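Long-range contacts in Exo-1,5-alpha-l-arabinofuranobiosidase (Gibberella zeae, PDB 2YDT), which probably hydrolyses alpha-L-arabinofuranosidic bonds, as an exo-acting enzyme releasing arabinobiose from the ends of 1,5-linked arabinan chains: residues D335-M340 / V359-V364; I300-A305 / K313-P318; A31-L36 / S326-Q331. All coordinates share one frame; numbering follows the deposited sequence. Where two conformers were deposited one is given.

In the fold
Interactions 1 and 3 meet in the blade that closes a six-bladed propeller: interaction 1 pairs its strands 336-341 and 354-360, while interaction 3 sets its strand 326-330 against strand 28-35 of another blade. Interaction 2 is the hairpin 300-303/313-315, and its I300 and V317 pack on I339 of interaction 1. Interaction 1 is the most buried of the three, the others partly so. Backbone ladders hold interactions 1 and 2, with a carboxylate fixing a short helix in one and an indole-hydroxyl bond in the other; interaction 3 has no bridges and relies on side chains. Each contact includes a residue that binds a manganese ion near its margin.

Interaction 1 (D335-M340 / V359-V364); sequences DLLMIM and VRLSEV. With MN (manganese (II) ion), chain K; SO4 (sulfate ion), chain D.
R360 runs its side chain past D335 and L336, and nearly every atom of it has a partner. CB lies by D335 OD2, and R360 CG packs on L336 CD2 at 3.7 Å. From CG to NE the chain is extended, passing D335 OD2 again at CD, and R360 NE then gives a bond to O2 of a sulfate ion, probably from the crystallisation liquor (2.8 Å). The guanidinium is gripped along its rim: R360 NH2 reaches sulfate O1 at 3.1 Å, and R360 NH1 makes a long salt bridge to D335 OD2 (3.3 Å) while also pairing with D333. L336 CD2 sits over one face of the group, centred on it.

Behind this, L336 and R360 are a non-hydrogen-bonded antiparallel pair, and L337 and V359 the hydrogen-bonded pair beside them, in the middle of the four-stranded blade that closes the propeller. Strand 354-360 ends at R360, the N-cap position of the short helix 361-364, and D335 receives the first turn of that helix. Its CG stands anti to the backbone N (chi1 -166°), which brings the carboxylate within reach of the turn: S362 N bonds to D335 OD1 at 2.7 Å and S362 OG to D335 OD2 at 2.6 Å, both on syn lone pairs. L361 N binds the backbone O of D335 (3.0 Å). These donors and the arginine would favour a charged carboxylate.

On the opposite face of the sheet L337 CB and I339 CD1 rest on V359 CG2, with I300 of the preceding blade nearby. E363 binds a manganese ion through OE2 (2.0 Å).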
loop_
_atom_site.group_PDB
_atom_site.type_symbol
_atom_site.label_atom_id
_atom_site.label_comp_id
_atom_site.label_asym_id
_atom_site.label_seq_id
_atom_site.Cartn_x
_atom_site.Cartn_y
_atom_site.Cartn_z
ATOM N N ASP A 335 -2.741 4.769 20.200
ATOM C CA ASP A 335 -3.444 3.517 20.513
ATOM C C ASP A 335 -4.474 3.156 19.432
ATOM O O ASP A 335 -4.793 2.003 19.272
ATOM C CB ASP A 335 -4.159 3.678 21.863
ATOM C CG ASP A 335 -4.637 2.376 22.457
ATOM O OD1 ASP A 335 -4.189 1.275 22.097
ATOM O OD2 ASP A 335 -5.489 2.460 23.376
ATOM N N LEU A 336 -4.955 4.139 18.693
ATOM C CA LEU A 336 -6.005 3.896 17.687
ATOM C C LEU A 336 -5.388 3.406 16.371
ATOM O O LEU A 336 -4.382 3.980 15.881
ATOM C CB LEU A 336 -6.811 5.164 17.425
ATOM C CG LEU A 336 -7.723 5.652 18.568
ATOM C CD1 LEU A 336 -8.394 7.013 18.163
ATOM C CD2 LEU A 336 -8.723 4.574 18.924
ATOM N N LEU A 337 -6.014 2.391 15.793
ATOM C CA LEU A 337 -5.557 1.813 14.538
ATOM C C LEU A 337 -6.757 1.643 13.602
ATOM O O LEU A 337 -7.711 0.947 13.941
ATOM C CB LEU A 337 -4.896 0.465 14.785
ATOM C CG LEU A 337 -4.413 -0.321 13.546
ATOM C CD1 LEU A 337 -3.090 0.274 12.971
ATOM C CD2 LEU A 337 -4.221 -1.794 13.878
ATOM N N MET A 338 -6.675 2.246 12.406
ATOM C CA MET A 338 -7.701 1.991 11.368
ATOM C C MET A 338 -7.229 0.862 10.472
ATOM O O MET A 338 -6.035 0.801 10.101
ATOM C CB MET A 338 -7.958 3.259 10.536
ATOM C CG MET A 338 -8.814 3.013 9.313
ATOM S SD MET A 338 -9.182 4.579 8.416
ATOM C CE MET A 338 -10.555 4.975 9.337
ATOM N N ILE A 339 -8.156 -0.040 10.135
ATOM C CA ILE A 339 -7.934 -1.161 9.259
ATOM C C ILE A 339 -8.976 -1.032 8.142
ATOM O O ILE A 339 -10.189 -0.967 8.416
ATOM C CB ILE A 339 -8.109 -2.529 9.986
ATOM C CG1 ILE A 339 -7.351 -2.496 11.320
ATOM C CG2 ILE A 339 -7.681 -3.679 9.063
ATOM C CD1 ILE A 339 -7.627 -3.691 12.229
ATOM N N MET A 340 -8.517 -0.914 6.875
ATOM C CA MET A 340 -9.377 -0.525 5.749
ATOM C C MET A 340 -9.187 -1.525 4.630
ATOM O O MET A 340 -8.064 -1.915 4.304
ATOM C CB MET A 340 -8.992 0.863 5.228
ATOM C CG MET A 340 -9.938 1.454 4.174
ATOM S SD MET A 340 -9.135 2.897 3.423
ATOM C CE MET A 340 -10.452 3.492 2.380
ATOM N N VAL A 359 -9.859 0.252 15.825
ATOM C CA VAL A 359 -9.667 -0.539 17.069
ATOM C C VAL A 359 -8.620 0.139 17.942
ATOM O O VAL A 359 -7.884 1.013 17.496
ATOM C CB VAL A 359 -9.215 -1.955 16.779
ATOM C CG1 VAL A 359 -10.222 -2.670 15.881
ATOM C CG2 VAL A 359 -7.784 -1.992 16.155
ATOM N N ARG A 360 -8.586 -0.219 19.232
ATOM C CA ARG A 360 -7.524 0.169 20.121
ATOM C C ARG A 360 -6.582 -1.008 20.359
ATOM O O ARG A 360 -7.011 -2.100 20.735
ATOM C CB ARG A 360 -8.109 0.610 21.507
ATOM C CG ARG A 360 -8.602 1.984 21.535
ATOM C CD ARG A 360 -8.972 2.457 22.974
ATOM N NE ARG A 360 -9.561 3.765 22.824
ATOM C CZ ARG A 360 -8.871 4.887 22.657
ATOM N NH1 ARG A 360 -7.551 4.893 22.744
ATOM N NH2 ARG A 360 -9.508 6.007 22.459
ATOM N N LEU A 361 -5.285 -0.773 20.213
ATOM C CA LEU A 361 -4.295 -1.802 20.375
ATOM C C LEU A 361 -4.289 -2.246 21.850
ATOM O O LEU A 361 -4.100 -3.434 22.111
ATOM C CB LEU A 361 -2.917 -1.295 19.959
ATOM C CG LEU A 361 -2.748 -1.116 18.458
ATOM C CD1 LEU A 361 -1.437 -0.345 18.170
ATOM C CD2 LEU A 361 -2.815 -2.486 17.756
ATOM N N SER A 362 -4.551 -1.292 22.750
ATOM C CA SER A 362 -4.653 -1.595 24.205
ATOM C C SER A 362 -5.743 -2.634 24.496
ATOM O O SER A 362 -5.674 -3.355 25.508
ATOM C CB SER A 362 -4.887 -0.321 25.016
ATOM O OG SER A 362 -6.090 0.340 24.719
ATOM N N GLU A 363 -6.731 -2.753 23.611
ATOM C CA GLU A 363 -7.806 -3.747 23.769
ATOM C C GLU A 363 -7.612 -5.008 22.944
ATOM O O GLU A 363 -7.848 -6.120 23.404
ATOM C CB GLU A 363 -9.145 -3.086 23.438
ATOM C CG GLU A 363 -9.327 -1.801 24.249
ATOM C CD GLU A 363 -10.635 -1.080 24.024
ATOM O OE1 GLU A 363 -11.120 -1.082 22.873
ATOM O OE2 GLU A 363 -11.172 -0.480 25.001
ATOM N N VAL A 364 -7.179 -4.836 21.693
ATOM C CA VAL A 364 -6.865 -5.941 20.807
ATOM C C VAL A 364 -5.719 -6.825 21.299
ATOM O O VAL A 364 -5.737 -8.048 21.085
ATOM C CB VAL A 364 -6.543 -5.369 19.387
ATOM C CG1 VAL A 364 -5.900 -6.416 18.509
ATOM C CG2 VAL A 364 -7.838 -4.816 18.766
HETATM MN MN MN K . -12.831 0.589 25.263
HETATM S S SO4 D . -13.242 4.490 22.495
HETATM O O1 SO4 D . -12.515 5.657 22.039
HETATM O O2 SO4 D . -12.374 3.374 22.765
HETATM O O3 SO4 D . -14.045 4.930 23.638
HETATM O O4 SO4 D . -14.264 4.071 21.537
HETATM O O HOH W 1 -12.826 0.810 22.923
HETATM O O HOH W 2 -12.359 2.597 25.343
#

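Interaction 2 (I300-A305 / K313-P318); sequences IFTNQA and KKWDVP. With MN (manganese (II) ion), chain M.
Strands 300-303 and 313-315 run antiparallel with a marked twist, their directions 144° apart, I300 pairing with W315 and T302 with K313 as hydrogen-bonded pairs on either side of the non-hydrogen-bonded pair F301-K314. Two reciprocal backbone bonds close each ring, among them T302 N to K313 O at 2.8 Å.

One side-chain link runs diagonally: W315 NE1 donates to T302 OG1 over 2.8 Å, almost straight and 2° from the indole plane. T302 OG1 is placed between its own N and carbonyl carbon (chi1 62°), which turns the oxygen to the rim of the ring, while T302 CG2 packs by NE1 and CD1. The bond fixes the indole across the threonine and satisfies the ring nitrogen.

These two strands form the outer hairpin of one blade of the six-bladed propeller, with 313-315 its outermost strand, and the turn between them is opened by an Asx turn in which N303 OD1 takes the backbone N of A305 (2.9 Å). On the face shared with W315 and T302, I300 CG1 meets V317 CG1 at 3.9 Å, the isoleucine set across the valine; L337 and I339 of the closing blade pack on I300 as well.

F301 and K314 run alongside one another on the other face, F301 CE1 3.8 Å from K314 CB. K314 bends at chi3, within its methylene chain, and NZ reaches T270 and D268. Past the strand, D316 OD1 binds a manganese ion at 2.2 Å, together with E299.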
loop_
_atom_site.group_PDB
_atom_site.type_symbol
_atom_site.label_atom_id
_atom_site.label_comp_id
_atom_site.label_asym_id
_atom_site.label_seq_id
_atom_site.Cartn_x
_atom_site.Cartn_y
_atom_site.Cartn_z
ATOM N N ILE A 300 -4.201 -9.144 12.820
ATOM C CA ILE A 300 -3.032 -8.247 12.720
ATOM C C ILE A 300 -1.849 -8.938 13.411
ATOM O O ILE A 300 -2.044 -9.750 14.355
ATOM C CB ILE A 300 -3.297 -6.841 13.234
ATOM C CG1 ILE A 300 -3.622 -6.825 14.745
ATOM C CG2 ILE A 300 -4.385 -6.152 12.318
ATOM C CD1 ILE A 300 -3.546 -5.456 15.378
ATOM N N PHE A 301 -0.658 -8.602 12.943
ATOM C CA PHE A 301 0.604 -9.137 13.413
ATOM C C PHE A 301 1.441 -7.993 13.969
ATOM O O PHE A 301 1.659 -6.980 13.299
ATOM C CB PHE A 301 1.305 -9.886 12.304
ATOM C CG PHE A 301 0.539 -11.070 11.823
ATOM C CD1 PHE A 301 0.761 -12.332 12.339
ATOM C CD2 PHE A 301 -0.491 -10.922 10.908
ATOM C CE1 PHE A 301 -0.002 -13.430 11.920
ATOM C CE2 PHE A 301 -1.243 -12.019 10.482
ATOM C CZ PHE A 301 -0.995 -13.273 11.008
ATOM N N THR A 302 1.917 -8.142 15.207
ATOM C CA THR A 302 2.584 -7.028 15.882
ATOM C C THR A 302 3.990 -7.402 16.334
ATOM O O THR A 302 4.274 -8.564 16.563
ATOM C CB THR A 302 1.794 -6.515 17.128
ATOM O OG1 THR A 302 1.702 -7.575 18.110
ATOM C CG2 THR A 302 0.389 -6.027 16.732
ATOM N N ASN A 303 4.830 -6.375 16.498
ATOM C CA ASN A 303 6.219 -6.582 16.942
ATOM C C ASN A 303 6.655 -5.356 17.710
ATOM O O ASN A 303 6.758 -4.261 17.188
ATOM C CB ASN A 303 7.132 -6.896 15.749
ATOM C CG ASN A 303 8.528 -7.363 16.162
ATOM O OD1 ASN A 303 9.266 -6.602 16.826
ATOM N ND2 ASN A 303 8.910 -8.558 15.729
ATOM N N GLN A 304 6.916 -5.573 19.017
ATOM C CA GLN A 304 7.329 -4.535 19.920
ATOM C C GLN A 304 8.825 -4.664 20.261
ATOM O O GLN A 304 9.279 -4.087 21.249
ATOM C CB GLN A 304 6.461 -4.563 21.202
ATOM C CG GLN A 304 5.002 -4.178 20.917
ATOM C CD GLN A 304 4.105 -4.104 22.137
ATOM O OE1 GLN A 304 3.122 -3.327 22.160
ATOM N NE2 GLN A 304 4.392 -4.914 23.138
ATOM N N ALA A 305 9.567 -5.358 19.403
ATOM C CA ALA A 305 11.005 -5.615 19.579
ATOM C C ALA A 305 11.815 -5.192 18.342
ATOM O O ALA A 305 12.831 -5.808 17.994
ATOM C CB ALA A 305 11.204 -7.051 19.934
ATOM N N LYS A 313 3.613 -11.359 17.206
ATOM C CA LYS A 313 2.394 -11.867 17.851
ATOM C C LYS A 313 1.203 -11.641 16.911
ATOM O O LYS A 313 1.269 -10.794 16.016
ATOM C CB LYS A 313 2.139 -11.181 19.188
ATOM C CG LYS A 313 3.366 -11.051 20.149
ATOM C CD LYS A 313 4.032 -12.343 20.479
ATOM C CE LYS A 313 5.093 -12.189 21.579
ATOM N NZ LYS A 313 6.052 -13.370 21.555
ATOM N N LYS A 314 0.133 -12.396 17.112
ATOM C CA LYS A 314 -1.039 -12.347 16.251
ATOM C C LYS A 314 -2.283 -12.044 17.077
ATOM O O LYS A 314 -2.452 -12.634 18.159
ATOM C CB LYS A 314 -1.167 -13.669 15.547
ATOM C CG LYS A 314 -2.520 -13.955 14.849
ATOM C CD LYS A 314 -2.536 -15.335 14.235
ATOM C CE LYS A 314 -2.997 -16.381 15.243
ATOM N NZ LYS A 314 -3.512 -17.590 14.581
ATOM N N TRP A 315 -3.173 -11.187 16.575
ATOM C CA TRP A 315 -4.391 -10.749 17.278
ATOM C C TRP A 315 -5.594 -10.629 16.350
ATOM O O TRP A 315 -5.489 -10.051 15.255
ATOM C CB TRP A 315 -4.212 -9.394 17.994
ATOM C CG TRP A 315 -2.880 -9.208 18.678
ATOM C CD1 TRP A 315 -1.775 -8.632 18.147
ATOM C CD2 TRP A 315 -2.507 -9.634 19.995
ATOM N NE1 TRP A 315 -0.732 -8.648 19.039
ATOM C CE2 TRP A 315 -1.162 -9.254 20.189
ATOM C CE3 TRP A 315 -3.189 -10.260 21.040
ATOM C CZ2 TRP A 315 -0.472 -9.505 21.380
ATOM C CZ3 TRP A 315 -2.509 -10.503 22.220
ATOM C CH2 TRP A 315 -1.171 -10.131 22.380
ATOM N N ASP A 316 -6.754 -11.122 16.795
ATOM C CA ASP A 316 -7.987 -10.968 16.039
ATOM C C ASP A 316 -8.467 -9.546 16.074
ATOM O O ASP A 316 -8.277 -8.821 17.066
ATOM C CB ASP A 316 -9.104 -11.864 16.629
ATOM C CG ASP A 316 -8.859 -13.300 16.418
ATOM O OD1 ASP A 316 -8.492 -13.705 15.297
ATOM O OD2 ASP A 316 -9.042 -14.076 17.382
ATOM N N VAL A 317 -9.105 -9.137 14.967
ATOM C CA VAL A 317 -9.743 -7.839 14.866
ATOM C C VAL A 317 -11.072 -8.017 14.127
ATOM O O VAL A 317 -11.259 -9.044 13.480
ATOM C CB VAL A 317 -8.844 -6.815 14.080
ATOM C CG1 VAL A 317 -7.538 -6.478 14.864
ATOM C CG2 VAL A 317 -8.564 -7.329 12.673
ATOM N N PRO A 318 -11.974 -7.033 14.205
ATOM C CA PRO A 318 -13.273 -7.248 13.572
ATOM C C PRO A 318 -13.368 -7.009 12.071
ATOM O O PRO A 318 -14.392 -7.322 11.463
ATOM C CB PRO A 318 -14.187 -6.269 14.282
ATOM C CG PRO A 318 -13.319 -5.277 14.902
ATOM C CD PRO A 318 -11.979 -5.860 15.093
HETATM MN MN MN M . -8.075 -15.686 14.508
HETATM O O HOH W 3 -6.688 -16.029 15.450
#

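Interaction 3 (A31-L36 / S326-Q331). With MN (manganese (II) ion), chain J.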
loop_
_atom_site.group_PDB
_atom_site.type_symbol
_atom_site.label_atom_id
_atom_site.label_comp_id
_atom_site.label_asym_id
_atom_site.label_seq_id
_atom_site.Cartn_x
_atom_site.Cartn_y
_atom_site.Cartn_z
ATOM N N ALA A 31 -7.916 -0.633 -1.142
ATOM C CA ALA A 31 -8.254 0.528 -0.322
ATOM C C ALA A 31 -7.009 1.137 0.316
ATOM O O ALA A 31 -6.130 0.416 0.778
ATOM C CB ALA A 31 -9.278 0.130 0.798
ATOM N N ARG A 32 -7.001 2.469 0.366
ATOM C CA ARG A 32 -5.913 3.228 0.995
ATOM C C ARG A 32 -6.433 4.420 1.764
ATOM O O ARG A 32 -7.217 5.219 1.199
ATOM C CB ARG A 32 -4.895 3.688 -0.075
ATOM C CG ARG A 32 -4.066 2.546 -0.651
ATOM C CD ARG A 32 -3.085 1.980 0.333
ATOM N NE ARG A 32 -2.171 1.004 -0.231
ATOM C CZ ARG A 32 -2.349 -0.310 -0.241
ATOM N NH1 ARG A 32 -3.453 -0.871 0.190
ATOM N NH2 ARG A 32 -1.389 -1.077 -0.684
ATOM N N PRO A 33 -5.949 4.605 3.023
ATOM C CA PRO A 33 -6.334 5.769 3.835
ATOM C C PRO A 33 -5.191 6.743 4.043
ATOM O O PRO A 33 -4.029 6.407 3.833
ATOM C CB PRO A 33 -6.614 5.135 5.191
ATOM C CG PRO A 33 -5.586 4.101 5.306
ATOM C CD PRO A 33 -5.293 3.599 3.871
ATOM N N LEU A 34 -5.561 7.945 4.432
ATOM C CA LEU A 34 -4.561 8.989 4.773
ATOM C C LEU A 34 -5.086 9.914 5.852
ATOM O O LEU A 34 -6.216 10.406 5.751
ATOM C CB LEU A 34 -4.222 9.804 3.515
ATOM C CG LEU A 34 -3.282 11.000 3.686
ATOM C CD1 LEU A 34 -1.868 10.501 4.056
ATOM C CD2 LEU A 34 -3.233 11.942 2.443
ATOM N N GLU A 35 -4.249 10.194 6.858
ATOM C CA GLU A 35 -4.584 11.243 7.850
ATOM C C GLU A 35 -3.820 12.519 7.525
ATOM O O GLU A 35 -2.585 12.489 7.471
ATOM C CB GLU A 35 -4.235 10.800 9.272
ATOM C CG GLU A 35 -4.713 11.780 10.347
ATOM C CD GLU A 35 -4.339 11.355 11.775
ATOM O OE1 GLU A 35 -3.156 11.034 11.988
ATOM O OE2 GLU A 35 -5.228 11.370 12.647
ATOM N N LEU A 36 -4.533 13.623 7.341
ATOM C CA LEU A 36 -3.906 14.914 7.134
ATOM C C LEU A 36 -3.493 15.551 8.449
ATOM O O LEU A 36 -3.926 15.110 9.518
ATOM C CB LEU A 36 -4.836 15.837 6.375
ATOM C CG LEU A 36 -5.409 15.339 5.048
ATOM C CD1 LEU A 36 -6.204 16.482 4.392
ATOM C CD2 LEU A 36 -4.272 14.802 4.153
ATOM N N SER A 326 -5.242 -2.337 4.328
ATOM C CA SER A 326 -4.307 -1.300 4.732
ATOM C C SER A 326 -4.542 -0.834 6.140
ATOM O O SER A 326 -5.579 -1.151 6.768
ATOM C CB SER A 326 -4.352 -0.115 3.762
ATOM O OG SER A 326 -5.640 0.369 3.583
ATOM N N LEU A 327 -3.563 -0.091 6.652
ATOM C CA LEU A 327 -3.549 0.352 8.054
ATOM C C LEU A 327 -3.192 1.815 8.180
ATOM O O LEU A 327 -2.477 2.390 7.339
ATOM C CB LEU A 327 -2.505 -0.464 8.827
ATOM C CG LEU A 327 -2.593 -1.976 8.841
ATOM C CD1 LEU A 327 -1.280 -2.640 9.459
ATOM C CD2 LEU A 327 -3.838 -2.448 9.601
ATOM N N LEU A 328 -3.704 2.442 9.234
ATOM C CA LEU A 328 -3.432 3.823 9.524
ATOM C C LEU A 328 -3.362 4.004 11.044
ATOM O O LEU A 328 -4.218 3.493 11.776
ATOM C CB LEU A 328 -4.546 4.684 8.926
ATOM C CG LEU A 328 -4.423 6.165 9.160
ATOM C CD1 LEU A 328 -4.966 6.951 7.966
ATOM C CD2 LEU A 328 -5.131 6.541 10.501
ATOM N N THR A 329 -2.345 4.713 11.502
ATOM C CA THR A 329 -2.232 5.086 12.928
ATOM C C THR A 329 -2.576 6.575 13.090
ATOM O O THR A 329 -2.282 7.373 12.209
ATOM C CB THR A 329 -0.820 4.723 13.477
ATOM O OG1 THR A 329 -0.815 4.942 14.896
ATOM C CG2 THR A 329 0.251 5.594 12.829
ATOM N N PHE A 330 -3.225 6.975 14.185
ATOM C CA PHE A 330 -3.700 8.341 14.373
ATOM C C PHE A 330 -2.719 9.159 15.180
ATOM O O PHE A 330 -2.281 8.706 16.249
ATOM C CB PHE A 330 -5.048 8.352 15.118
ATOM C CG PHE A 330 -6.220 7.797 14.311
ATOM C CD1 PHE A 330 -7.080 8.659 13.660
ATOM C CD2 PHE A 330 -6.444 6.433 14.197
ATOM C CE1 PHE A 330 -8.191 8.162 12.902
ATOM C CE2 PHE A 330 -7.521 5.954 13.435
ATOM C CZ PHE A 330 -8.393 6.823 12.821
ATOM N N GLN A 331 -2.398 10.330 14.656
ATOM C CA GLN A 331 -1.339 11.185 15.220
ATOM C C GLN A 331 -1.634 11.514 16.695
ATOM O O GLN A 331 -0.735 11.458 17.533
ATOM C CB GLN A 331 -1.155 12.475 14.343
ATOM C CG GLN A 331 -2.390 13.432 14.271
ATOM C CD GLN A 331 -2.639 14.259 12.945
ATOM O OE1 GLN A 331 -1.970 14.114 11.912
ATOM N NE2 GLN A 331 -3.640 15.133 13.017
HETATM MN MN MN J . 0.083 13.716 10.751
HETATM O O HOH W 4 -0.743 14.123 8.742
HETATM O O HOH W 5 -0.953 11.803 10.600
HETATM O O HOH W 6 1.715 13.213 10.035
#
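S326 OG donates to A31 O at 2.8 Å, coming from above the carbonyl plane, while R32 NH1 reaches the same oxygen from the opposite face. The hydroxyl lies between its own backbone N and carbonyl carbon (chi1 53°), which also brings it against P33 CD. R32 folds back at chi2 to make its bond, and its NH2 goes on to T324.

Next along the strands, P33 and L328 overlap head to tail, P33 CB 3.7 Å from L328 CD1. The L328 chi2 of 146° is off the usual staggered values; L328 CD1 is pressed on the backbone by E35 N (3.5 Å), and CD2 lies over a face of the F330 ring.

Strands 28-35 and 326-330 run nearly parallel, without bridges: they are end strands of two four-stranded blades, and side chains make the join where the propeller ring closes.

E35 extends fully toward the other strand. E35 OE1 takes Q331 N on the syn lone pair at 2.9 Å, and OE2 touches F330 CD1, the carboxylate nearly perpendicular to that ring. The Q331 amide, bent back at chi2, stacks on the carboxylate with planes 28° apart. Q331 OE1 coordinates a manganese ion (2.4 Å), whose waters donate to E35 OE1 and E35 O; the metal probably offsets the nearness of the two acceptor oxygens, Q331 OE1 and E35 OE1.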